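Local structure of cellulase (5E09) at residues A[112-117]-A[164-169]; A[192-197]-A[205-210]. The protein probably hydrolyses internal beta-1,4-glucosidic bonds of cellulose, as a halophilic family 5 endoglucanase carrying a family 46 carbohydrate-binding module. One frame throughout, in Å; residues are numbered along the deposited sequence.

Overall arrangement
Both contacts belong to the family 5 catalytic domain, an eight-stranded parallel beta/alpha barrel, and follow each other along the chain: contact 1 closes on helix 161-181 before contact 2 opens on strand 190-193. Their centres lie about 14 Å apart. Helix 161-181 connects them, since it turns Phe166 and Glu169 toward the 112-117 loop and His164, Leu167 and Glu168 toward the second pair. There Leu167 CD2 packs 3.6 Å from Pro193 O, and His164 CG lies 3.2 Å from Arg206 NE. Contact 1 is at the surface, whereas contact 2 is buried between barrel strand and outer helix. In this fold the loops after the C-terminal strand ends shape the substrate cleft, and 194-197 probably belongs to them.

Contact 1. Residues A[112-117]-A[164-169]; sequences NMEHNY and HAFLEE
A single, short hydrogen bond joins Tyr117 to Glu169 with unusual geometry: Tyr117 OH donates to Glu169 OE1 at 2.7 Å, yet meets that oxygen from above the carboxylate, 46° out of its plane. The two side chains cross at about a right angle, and the phenol ring and the carboxylate are turned 65° against each other. Glu169 OE1 lies at the edge of the ring, near its plane, and also comes to 3.1 Å from Tyr117 CE1. With CG of Tyr117 anti to the backbone N (chi1 -165°), the ring reaches out to the helix with its hydroxyl leading. A phenylalanine in its place keeps the ring but would probably leave Glu169 OE1 without this donor and its carboxylate freer to turn.

Beside the polar bond lies a Met-aromatic contact, the selenium of Met113, a selenomethionine, standing 5.0 Å from the centroid of the Phe166 ring. The selenium approaches the ring obliquely, while CB of Met113 sits over one ring face. The Met113 SE atom also packs 4.1 Å from Phe166 CB, the two side chains running past each other in opposite senses. In the fold, this joins the loop between helices 105-110 and 117-134 to helix 161-181 on the outside of the beta/alpha barrel. Val120, Met121 and Leu170 extend the apolar packing around Met113, and Phe152 meets Phe166 edge-to-face.

Toward the other end of the loop contact, Phe166 reaches the backbone of Glu114, its CZ atom 3.6 Å from Glu114 CA. The aliphatic root of that glutamate joins in, with Glu114 CB 3.7 Å from Phe166 CE2. Its carboxylate lies close to that of Asp155, a proximity of like charges that might raise the proton affinity of either.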
loop_
_atom_site.group_PDB
_atom_site.type_symbol
_atom_site.label_atom_id
_atom_site.label_comp_id
_atom_site.label_asym_id
_atom_site.label_seq_id
_atom_site.Cartn_x
_atom_site.Cartn_y
_atom_site.Cartn_z
ATOM N N ASN A 112 10.788 10.409 -21.966
ATOM C CA ASN A 112 10.777 11.040 -23.280
ATOM C C ASN A 112 11.925 10.620 -24.187
ATOM O O ASN A 112 12.466 11.435 -24.928
ATOM C CB ASN A 112 10.814 12.558 -23.111
ATOM C CG ASN A 112 9.452 13.184 -23.231
ATOM O OD1 ASN A 112 9.076 13.674 -24.297
ATOM N ND2 ASN A 112 8.693 13.167 -22.138
HETATM N N MSE A 113 12.291 9.351 -24.145
HETATM C CA MSE A 113 13.511 8.926 -24.800
HETATM C C MSE A 113 13.363 8.764 -26.304
HETATM O O MSE A 113 14.293 9.061 -27.057
HETATM C CB MSE A 113 13.991 7.619 -24.192
HETATM C CG MSE A 113 15.477 7.546 -24.129
HETATM SE SE MSE A 113 15.990 5.985 -23.169
HETATM C CE MSE A 113 17.904 6.239 -23.245
ATOM N N GLU A 114 12.200 8.289 -26.733
ATOM C CA GLU A 114 11.902 8.125 -28.153
ATOM C C GLU A 114 12.158 9.410 -28.944
ATOM O O GLU A 114 12.684 9.371 -30.055
ATOM C CB GLU A 114 10.450 7.678 -28.331
ATOM C CG GLU A 114 10.068 7.320 -29.756
ATOM C CD GLU A 114 8.686 6.687 -29.840
ATOM O OE1 GLU A 114 8.052 6.498 -28.780
ATOM O OE2 GLU A 114 8.231 6.380 -30.964
ATOM N N HIS A 115 11.814 10.547 -28.351
ATOM C CA HIS A 115 11.845 11.815 -29.061
ATOM C C HIS A 115 12.882 12.780 -28.504
ATOM O O HIS A 115 12.857 13.969 -28.812
ATOM C CB HIS A 115 10.458 12.458 -29.022
ATOM C CG HIS A 115 9.388 11.607 -29.628
ATOM N ND1 HIS A 115 9.578 10.885 -30.790
ATOM C CD2 HIS A 115 8.124 11.337 -29.226
ATOM C CE1 HIS A 115 8.478 10.220 -31.080
ATOM N NE2 HIS A 115 7.577 10.477 -30.146
ATOM N N ASN A 116 13.797 12.265 -27.692
ATOM C CA ASN A 116 14.804 13.101 -27.050
ATOM C C ASN A 116 16.055 12.318 -26.666
ATOM O O ASN A 116 16.856 12.764 -25.841
ATOM C CB ASN A 116 14.172 13.905 -25.911
ATOM C CG ASN A 116 15.038 15.056 -25.451
ATOM O OD1 ASN A 116 15.921 15.516 -26.177
ATOM N ND2 ASN A 116 14.797 15.526 -24.229
ATOM N N TYR A 117 16.205 11.146 -27.280
ATOM C CA TYR A 117 17.233 10.171 -26.925
ATOM C C TYR A 117 18.569 10.675 -26.392
ATOM O O TYR A 117 18.982 10.307 -25.289
ATOM C CB TYR A 117 17.503 9.239 -28.108
ATOM C CG TYR A 117 18.265 7.991 -27.721
ATOM C CD1 TYR A 117 17.594 6.861 -27.276
ATOM C CD2 TYR A 117 19.652 7.946 -27.787
ATOM C CE1 TYR A 117 18.277 5.726 -26.915
ATOM C CE2 TYR A 117 20.346 6.808 -27.423
ATOM C CZ TYR A 117 19.652 5.701 -26.990
ATOM O OH TYR A 117 20.332 4.559 -26.630
ATOM N N HIS A 164 10.704 -1.656 -24.629
ATOM C CA HIS A 164 11.580 -2.714 -24.126
ATOM C C HIS A 164 13.026 -2.420 -24.481
ATOM O O HIS A 164 13.932 -2.576 -23.648
ATOM C CB HIS A 164 11.180 -4.076 -24.690
ATOM C CG HIS A 164 9.763 -4.460 -24.395
ATOM N ND1 HIS A 164 9.250 -4.481 -23.121
ATOM C CD2 HIS A 164 8.764 -4.866 -25.217
ATOM C CE1 HIS A 164 7.984 -4.873 -23.164
ATOM N NE2 HIS A 164 7.670 -5.110 -24.423
ATOM N N ALA A 165 13.239 -1.980 -25.719
ATOM C CA ALA A 165 14.593 -1.629 -26.139
ATOM C C ALA A 165 15.162 -0.490 -25.286
ATOM O O ALA A 165 16.318 -0.547 -24.850
ATOM C CB ALA A 165 14.611 -1.255 -27.602
ATOM N N PHE A 166 14.346 0.531 -25.038
ATOM C CA PHE A 166 14.763 1.677 -24.227
ATOM C C PHE A 166 15.156 1.267 -22.811
ATOM O O PHE A 166 16.178 1.718 -22.284
ATOM C CB PHE A 166 13.652 2.730 -24.152
ATOM C CG PHE A 166 13.359 3.408 -25.459
ATOM C CD1 PHE A 166 14.324 3.481 -26.454
ATOM C CD2 PHE A 166 12.115 3.982 -25.692
ATOM C CE1 PHE A 166 14.052 4.107 -27.657
ATOM C CE2 PHE A 166 11.834 4.606 -26.894
ATOM C CZ PHE A 166 12.805 4.671 -27.878
ATOM N N LEU A 167 14.336 0.422 -22.190
ATOM C CA LEU A 167 14.619 -0.014 -20.831
ATOM C C LEU A 167 15.901 -0.828 -20.813
ATOM O O LEU A 167 16.725 -0.667 -19.911
ATOM C CB LEU A 167 13.461 -0.824 -20.248
ATOM C CG LEU A 167 13.700 -1.338 -18.825
ATOM C CD1 LEU A 167 14.181 -0.220 -17.901
ATOM C CD2 LEU A 167 12.450 -1.981 -18.268
ATOM N N GLU A 168 16.088 -1.687 -21.812
ATOM C CA GLU A 168 17.311 -2.484 -21.845
ATOM C C GLU A 168 18.546 -1.599 -22.022
ATOM O O GLU A 168 19.600 -1.870 -21.443
ATOM C CB GLU A 168 17.254 -3.541 -22.949
ATOM C CG GLU A 168 18.498 -4.422 -22.977
ATOM C CD GLU A 168 18.216 -5.840 -23.448
ATOM O OE1 GLU A 168 17.080 -6.106 -23.900
ATOM O OE2 GLU A 168 19.133 -6.691 -23.361
ATOM N N GLU A 169 18.414 -0.531 -22.806
ATOM C CA GLU A 169 19.530 0.388 -23.005
ATOM C C GLU A 169 19.842 1.175 -21.737
ATOM O O GLU A 169 21.009 1.411 -21.424
ATOM C CB GLU A 169 19.242 1.348 -24.164
ATOM C CG GLU A 169 19.222 0.668 -25.526
ATOM C CD GLU A 169 18.447 1.457 -26.573
ATOM O OE1 GLU A 169 18.361 2.698 -26.449
ATOM O OE2 GLU A 169 17.920 0.829 -27.517
#

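Contact 2. Residues A[192-197]-A[205-210]; sequences LPTLET and NRLHQT
Leu207 carries this contact, each of its two methyl branches meeting one side-chain carbon and one carbonyl oxygen of 192-194. CD1 packs 3.8 Å from Leu192 CB and equally close to the carbonyl oxygen of Pro193. The other branch, CD2, lies 3.6 Å from Leu192 O and meets the methyl of Thr194, CG2 to CD2 also being 3.6 Å. The side chains of Thr194 and Leu207 cross at about a right angle, and no hydrogen bond links the two segments, which makes the interface wholly one of packing.

Behind these atoms, the torsion of Thr194 (chi1 54°) puts OG1 between its backbone N and carbonyl carbon, where it bonds to Ala198 O and CG2 is left for Leu207. The backbone bond from Thr197 N to Thr194 O, 2.9 Å long, folds the chain back just after the strand. Further out, Leu192 is tied by backbone hydrogen bonds to Ile220 and Thr222 of the next strand, and Leu207 also touches Ala221 there. Strand 190-193, helix 201-214 and strand 219-225 thus form a beta-alpha-beta crossover, the repeating unit of the beta/alpha (TIM) barrel of glycoside hydrolase family 5.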
loop_
_atom_site.group_PDB
_atom_site.type_symbol
_atom_site.label_atom_id
_atom_site.label_comp_id
_atom_site.label_asym_id
_atom_site.label_seq_id
_atom_site.Cartn_x
_atom_site.Cartn_y
_atom_site.Cartn_z
ATOM N N LEU A 192 17.601 -4.140 -10.939
ATOM C CA LEU A 192 17.010 -3.790 -12.226
ATOM C C LEU A 192 15.512 -4.034 -12.239
ATOM O O LEU A 192 15.038 -5.079 -11.777
ATOM C CB LEU A 192 17.664 -4.584 -13.352
ATOM C CG LEU A 192 19.182 -4.481 -13.449
ATOM C CD1 LEU A 192 19.712 -5.458 -14.497
ATOM C CD2 LEU A 192 19.579 -3.046 -13.770
ATOM N N PRO A 193 14.759 -3.067 -12.771
ATOM C CA PRO A 193 13.299 -3.147 -12.839
ATOM C C PRO A 193 12.763 -3.763 -14.131
ATOM O O PRO A 193 13.382 -3.631 -15.190
ATOM C CB PRO A 193 12.882 -1.682 -12.743
ATOM C CG PRO A 193 14.005 -0.952 -13.434
ATOM C CD PRO A 193 15.260 -1.740 -13.171
ATOM N N THR A 194 11.621 -4.436 -14.029
ATOM C CA THR A 194 10.809 -4.716 -15.196
ATOM C C THR A 194 10.223 -3.390 -15.661
ATOM O O THR A 194 10.259 -2.401 -14.925
ATOM C CB THR A 194 9.666 -5.711 -14.901
ATOM O OG1 THR A 194 8.885 -5.227 -13.801
ATOM C CG2 THR A 194 10.214 -7.092 -14.557
ATOM N N LEU A 195 9.693 -3.367 -16.879
ATOM C CA LEU A 195 8.978 -2.203 -17.387
ATOM C C LEU A 195 7.802 -1.870 -16.475
ATOM O O LEU A 195 6.970 -2.736 -16.192
ATOM C CB LEU A 195 8.495 -2.464 -18.817
ATOM C CG LEU A 195 7.965 -1.254 -19.590
ATOM C CD1 LEU A 195 9.056 -0.202 -19.759
ATOM C CD2 LEU A 195 7.427 -1.690 -20.938
ATOM N N GLU A 196 7.755 -0.620 -16.005
ATOM C CA GLU A 196 6.721 -0.137 -15.079
ATOM C C GLU A 196 6.734 -0.882 -13.742
ATOM O O GLU A 196 5.750 -0.847 -12.998
ATOM C CB GLU A 196 5.330 -0.253 -15.715
ATOM C CG GLU A 196 5.038 0.772 -16.786
ATOM C CD GLU A 196 3.762 0.468 -17.554
ATOM O OE1 GLU A 196 3.165 -0.604 -17.316
ATOM O OE2 GLU A 196 3.359 1.299 -18.398
ATOM N N THR A 197 7.856 -1.540 -13.448
ATOM C CA THR A 197 7.970 -2.508 -12.350
ATOM C C THR A 197 6.749 -3.415 -12.243
ATOM O O THR A 197 6.325 -3.752 -11.144
ATOM C CB THR A 197 8.192 -1.820 -10.978
ATOM O OG1 THR A 197 7.075 -0.978 -10.664
ATOM C CG2 THR A 197 9.476 -0.996 -10.983
ATOM N N ASN A 205 10.076 -11.829 -18.546
ATOM C CA ASN A 205 10.973 -12.477 -19.495
ATOM C C ASN A 205 12.027 -11.532 -20.042
ATOM O O ASN A 205 13.184 -11.908 -20.172
ATOM C CB ASN A 205 10.183 -13.079 -20.654
ATOM C CG ASN A 205 9.427 -14.324 -20.254
ATOM O OD1 ASN A 205 9.828 -15.032 -19.330
ATOM N ND2 ASN A 205 8.320 -14.594 -20.937
ATOM N N ARG A 206 11.628 -10.308 -20.362
ATOM C CA ARG A 206 12.564 -9.357 -20.949
ATOM C C ARG A 206 13.601 -8.872 -19.943
ATOM O O ARG A 206 14.779 -8.690 -20.291
ATOM C CB ARG A 206 11.801 -8.183 -21.549
ATOM C CG ARG A 206 10.862 -8.644 -22.640
ATOM C CD ARG A 206 10.296 -7.504 -23.421
ATOM N NE ARG A 206 10.893 -7.413 -24.748
ATOM C CZ ARG A 206 10.279 -7.783 -25.865
ATOM N NH1 ARG A 206 9.044 -8.265 -25.816
ATOM N NH2 ARG A 206 10.897 -7.662 -27.033
ATOM N N LEU A 207 13.178 -8.669 -18.696
ATOM C CA LEU A 207 14.154 -8.374 -17.651
ATOM C C LEU A 207 15.127 -9.548 -17.516
ATOM O O LEU A 207 16.344 -9.361 -17.400
ATOM C CB LEU A 207 13.461 -8.092 -16.319
ATOM C CG LEU A 207 14.415 -7.976 -15.131
ATOM C CD1 LEU A 207 15.417 -6.874 -15.362
ATOM C CD2 LEU A 207 13.642 -7.736 -13.853
ATOM N N HIS A 208 14.573 -10.756 -17.551
ATOM C CA HIS A 208 15.361 -11.986 -17.478
ATOM C C HIS A 208 16.428 -12.030 -18.570
ATOM O O HIS A 208 17.597 -12.320 -18.313
ATOM C CB HIS A 208 14.429 -13.199 -17.586
ATOM C CG HIS A 208 15.089 -14.503 -17.243
ATOM N ND1 HIS A 208 16.294 -14.576 -16.598
ATOM C CD2 HIS A 208 14.686 -15.778 -17.466
ATOM C CE1 HIS A 208 16.622 -15.854 -16.429
ATOM N NE2 HIS A 208 15.667 -16.594 -16.946
ATOM N N GLN A 209 16.014 -11.708 -19.789
ATOM C CA GLN A 209 16.914 -11.686 -20.930
ATOM C C GLN A 209 18.000 -10.627 -20.747
ATOM O O GLN A 209 19.175 -10.893 -20.998
ATOM C CB GLN A 209 16.127 -11.443 -22.222
ATOM C CG GLN A 209 16.961 -11.513 -23.497
ATOM C CD GLN A 209 17.753 -12.808 -23.618
ATOM O OE1 GLN A 209 18.923 -12.795 -23.999
ATOM N NE2 GLN A 209 17.114 -13.934 -23.300
ATOM N N THR A 210 17.609 -9.435 -20.300
ATOM C CA THR A 210 18.589 -8.387 -20.009
ATOM C C THR A 210 19.651 -8.880 -19.029
ATOM O O THR A 210 20.853 -8.651 -19.215
ATOM C CB THR A 210 17.923 -7.128 -19.422
ATOM O OG1 THR A 210 16.964 -6.605 -20.348
ATOM C CG2 THR A 210 18.972 -6.056 -19.112
#